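Local coordinates for ferric uptake regulation protein (Pseudomonas aeruginosa, PDB 1MZB) that probably acts as an iron-responsive transcriptional regulator that binds DNA through a winged-helix domain and here carries zinc at its metal sites, at residues 73-76 with 77-80; 34-37 with 38-41. All blocks are in the same frame, centred on the assembly; numbering follows the deposited sequence.

Contact 1 (73-76 with 77-80); sequences NFDG and GHAV. With ZN (zinc ion), chain D.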
loop_
_atom_site.group_PDB
_atom_site.type_symbol
_atom_site.label_atom_id
_atom_site.label_comp_id
_atom_site.label_asym_id
_atom_site.label_seq_id
_atom_site.Cartn_x
_atom_site.Cartn_y
_atom_site.Cartn_z
ATOM N N ASN A 73 -4.814 6.726 16.893
ATOM C CA ASN A 73 -4.817 6.340 18.309
ATOM C C ASN A 73 -5.630 5.052 18.262
ATOM O O ASN A 73 -6.875 5.068 18.215
ATOM C CB ASN A 73 -5.509 7.367 19.184
ATOM C CG ASN A 73 -5.384 7.028 20.642
ATOM O OD1 ASN A 73 -5.384 5.849 20.997
ATOM N ND2 ASN A 73 -5.252 8.051 21.498
ATOM N N PHE A 74 -4.933 3.929 18.247
ATOM C CA PHE A 74 -5.622 2.641 18.148
ATOM C C PHE A 74 -6.052 1.986 19.450
ATOM O O PHE A 74 -7.070 1.274 19.472
ATOM C CB PHE A 74 -4.742 1.631 17.399
ATOM C CG PHE A 74 -4.389 2.049 15.985
ATOM C CD1 PHE A 74 -5.390 2.284 15.042
ATOM C CD2 PHE A 74 -3.051 2.110 15.584
ATOM C CE1 PHE A 74 -5.051 2.570 13.684
ATOM C CE2 PHE A 74 -2.712 2.399 14.252
ATOM C CZ PHE A 74 -3.704 2.623 13.307
ATOM N N ASP A 75 -5.303 2.201 20.527
ATOM C CA ASP A 75 -5.691 1.556 21.781
ATOM C C ASP A 75 -6.309 2.545 22.740
ATOM O O ASP A 75 -6.659 2.182 23.864
ATOM C CB ASP A 75 -4.511 0.805 22.417
ATOM C CG ASP A 75 -3.432 1.722 22.998
ATOM O OD1 ASP A 75 -3.601 2.970 23.062
ATOM O OD2 ASP A 75 -2.383 1.168 23.422
ATOM N N GLY A 76 -6.482 3.790 22.276
ATOM C CA GLY A 76 -7.089 4.813 23.108
ATOM C C GLY A 76 -6.129 5.592 23.997
ATOM O O GLY A 76 -6.371 6.762 24.305
ATOM N N GLY A 77 -5.008 4.965 24.352
ATOM C CA GLY A 77 -4.079 5.582 25.269
ATOM C C GLY A 77 -2.766 6.123 24.735
ATOM O O GLY A 77 -2.030 6.763 25.500
ATOM N N HIS A 78 -2.442 5.859 23.471
ATOM C CA HIS A 78 -1.221 6.488 22.927
ATOM C C HIS A 78 -1.368 6.764 21.441
ATOM O O HIS A 78 -2.133 6.099 20.749
ATOM C CB HIS A 78 0.052 5.684 23.206
ATOM C CG HIS A 78 0.296 4.566 22.250
ATOM N ND1 HIS A 78 -0.203 3.298 22.418
ATOM C CD2 HIS A 78 1.021 4.534 21.099
ATOM C CE1 HIS A 78 0.227 2.524 21.402
ATOM N NE2 HIS A 78 0.970 3.223 20.558
ATOM N N ALA A 79 -0.650 7.783 20.974
ATOM C CA ALA A 79 -0.715 8.176 19.574
ATOM C C ALA A 79 0.357 7.423 18.801
ATOM O O ALA A 79 1.451 7.262 19.308
ATOM C CB ALA A 79 -0.449 9.646 19.451
ATOM N N VAL A 80 0.015 6.974 17.595
ATOM C CA VAL A 80 0.944 6.283 16.730
ATOM C C VAL A 80 1.171 7.216 15.550
ATOM O O VAL A 80 0.218 7.819 15.096
ATOM C CB VAL A 80 0.308 4.989 16.211
ATOM C CG1 VAL A 80 0.917 4.565 14.893
ATOM C CG2 VAL A 80 0.487 3.911 17.275
HETATM ZN ZN ZN D . -0.997 2.309 24.107
HETATM O O HOH W 1 -2.624 3.474 19.759
#

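Contact 2 (34-37 with 38-41); sequences HMSA and EDVY. With ZN (zinc ion), chain C.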
loop_
_atom_site.group_PDB
_atom_site.type_symbol
_atom_site.label_atom_id
_atom_site.label_comp_id
_atom_site.label_asym_id
_atom_site.label_seq_id
_atom_site.Cartn_x
_atom_site.Cartn_y
_atom_site.Cartn_z
ATOM N N HIS A 34 4.131 1.139 13.302
ATOM C CA HIS A 34 3.346 2.152 14.011
ATOM C C HIS A 34 4.006 2.596 15.316
ATOM O O HIS A 34 3.697 2.114 16.406
ATOM C CB HIS A 34 1.948 1.611 14.298
ATOM C CG HIS A 34 1.283 1.036 13.087
ATOM N ND1 HIS A 34 1.351 -0.307 12.803
ATOM C CD2 HIS A 34 0.636 1.681 12.082
ATOM C CE1 HIS A 34 0.756 -0.457 11.634
ATOM N NE2 HIS A 34 0.300 0.720 11.153
ATOM N N MET A 35 4.884 3.570 15.186
ATOM C CA MET A 35 5.619 4.070 16.312
ATOM C C MET A 35 5.004 5.244 17.070
ATOM O O MET A 35 4.451 6.173 16.490
ATOM C CB MET A 35 7.013 4.476 15.858
ATOM C CG MET A 35 7.934 3.282 15.497
ATOM S SD MET A 35 9.588 3.851 15.105
ATOM C CE MET A 35 9.228 4.959 13.871
ATOM N N SER A 36 5.162 5.185 18.381
ATOM C CA SER A 36 4.761 6.278 19.248
ATOM C C SER A 36 5.929 7.274 19.281
ATOM O O SER A 36 7.054 6.985 18.786
ATOM C CB SER A 36 4.536 5.765 20.674
ATOM O OG SER A 36 5.786 5.467 21.269
ATOM N N ALA A 37 5.691 8.444 19.866
ATOM C CA ALA A 37 6.758 9.444 20.014
ATOM C C ALA A 37 7.912 8.865 20.837
ATOM O O ALA A 37 9.089 9.090 20.535
ATOM C CB ALA A 37 6.209 10.718 20.695
ATOM N N GLU A 38 7.582 8.086 21.864
ATOM C CA GLU A 38 8.603 7.457 22.705
ATOM C C GLU A 38 9.414 6.414 21.936
ATOM O O GLU A 38 10.638 6.287 22.149
ATOM C CB GLU A 38 7.951 6.792 23.933
ATOM C CG GLU A 38 7.666 7.783 25.067
ATOM C CD GLU A 38 7.201 7.047 26.308
ATOM O OE1 GLU A 38 8.058 6.350 26.916
ATOM O OE2 GLU A 38 5.989 7.160 26.646
ATOM N N ASP A 39 8.740 5.650 21.067
ATOM C CA ASP A 39 9.443 4.652 20.250
ATOM C C ASP A 39 10.462 5.367 19.373
ATOM O O ASP A 39 11.595 4.895 19.221
ATOM C CB ASP A 39 8.493 3.869 19.336
ATOM C CG ASP A 39 7.530 2.942 20.095
ATOM O OD1 ASP A 39 7.906 2.396 21.168
ATOM O OD2 ASP A 39 6.394 2.746 19.594
ATOM N N VAL A 40 10.066 6.490 18.772
ATOM C CA VAL A 40 11.008 7.233 17.925
ATOM C C VAL A 40 12.179 7.726 18.778
ATOM O O VAL A 40 13.372 7.530 18.423
ATOM C CB VAL A 40 10.300 8.422 17.203
ATOM C CG1 VAL A 40 11.307 9.235 16.397
ATOM C CG2 VAL A 40 9.212 7.908 16.271
ATOM N N TYR A 41 11.862 8.367 19.899
ATOM C CA TYR A 41 12.885 8.872 20.838
ATOM C C TYR A 41 13.863 7.775 21.294
ATOM O O TYR A 41 15.117 7.959 21.264
ATOM C CB TYR A 41 12.170 9.493 22.064
ATOM C CG TYR A 41 13.079 9.815 23.216
ATOM C CD1 TYR A 41 13.924 10.917 23.172
ATOM C CD2 TYR A 41 13.094 9.006 24.356
ATOM C CE1 TYR A 41 14.774 11.217 24.261
ATOM C CE2 TYR A 41 13.935 9.290 25.434
ATOM C CZ TYR A 41 14.769 10.390 25.377
ATOM O OH TYR A 41 15.623 10.623 26.434
HETATM ZN ZN ZN C . -0.536 1.625 9.577
#

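Contact 1 (73-76 with 77-80)
Asp75 and His78 pinch a zinc ion against the outer side of this loop, a small case of a metal and backbone N-H groups sharing one carboxylate. OD2 of Asp75 binds the zinc at 1.9 Å, and ND1 of His78 reaches it at 2.1 Å. Carboxylate and imidazole planes stand 81° apart, with OD2 at the ring's edge. The aspartate's other oxygen faces the backbone: OD1 accepts from Gly77 N at 2.8 Å, on its anti side and 34° out of the carboxylate plane, and more weakly from His78 N. Chi1 of 71° sets CG between the backbone N and the carbonyl carbon, folding the carboxylate back over the amides that follow. Inside the loop, a water accepts from Asp75 N and donates to His78 O at 2.8 Å, lying above one face of the His78 ring, displaced toward its rim. Asn73 adds weak bonds, from Gly76 N to OD1 and from ND2 to Gly76 O. The closest fit is at the Asp75 carboxylate, between zinc and Gly77 N; on the buried, apolar side Phe74 stacks on His72 and puts CE2 4.3 Å from Val80 CG1. The glycine tip, by contrast, is exposed, and Gly76 takes a conformation that would jam a beta-carbon against Asp75 O. This is the loop of a beta-hairpin whose strands, 69-72 and 80-83, form the wing of the winged-helix domain, here with zinc at the tip.

Contact 2 (34-37 with 38-41)
Two first torsions set up this helix start: Ser36 places OG between its backbone N and carbonyl carbon (chi1 73°), while Asp39 holds CG beside its own N (chi1 -68°), turning the carboxylate back toward the serine. Each side chain then serves the other's backbone. Asp39 N donates to Ser36 OG at 3.0 Å, and Ser36 N donates to Asp39 OD2 at 3.0 Å; the second bond is practically straight (179°), meeting the oxygen on its anti side. This reciprocal pair is a capping box with Ser36 as N-cap. Regular helical bonding follows at once, with Val40 N bonded to Ser36 O and Tyr41 N to Ala37 O. On the buried side, Met35 bends at its thioether to bring CE within 3.8 Å of Val40 CG2, and its CB lies 3.8 Å from Asp39 CB. At the other end, His34 points away from the helix and binds zinc through NE2 at 2.0 Å, completing a site with Glu82, His91 and Glu102. Chemically, the box satisfies the amide of Asp39 in the first turn and that of the N-cap Ser36, and sets a carboxylate at the helix's N-terminal end, where the dipole would be expected to favour its negative charge.

Following the chain from the N terminus, contact 2 comes first: 34-41 leads out of the loop after helix 18-28 and starts helix 37-46. Contact 1 comes later, closing the turn between strands 69-72 and 80-83, so the two are in series and neither nests in nor crosses the other. In space they meet. CG1 of Val80 lies 3.2 Å from CB of His34, and CD2 of His78 lies 3.7 Å from CB of Ser36, while Met35 shares backbone hydrogen bonding with Phe81. Together they tie the strand pair to the start of helix 37-46, with separate zinc ions bound on the two loops.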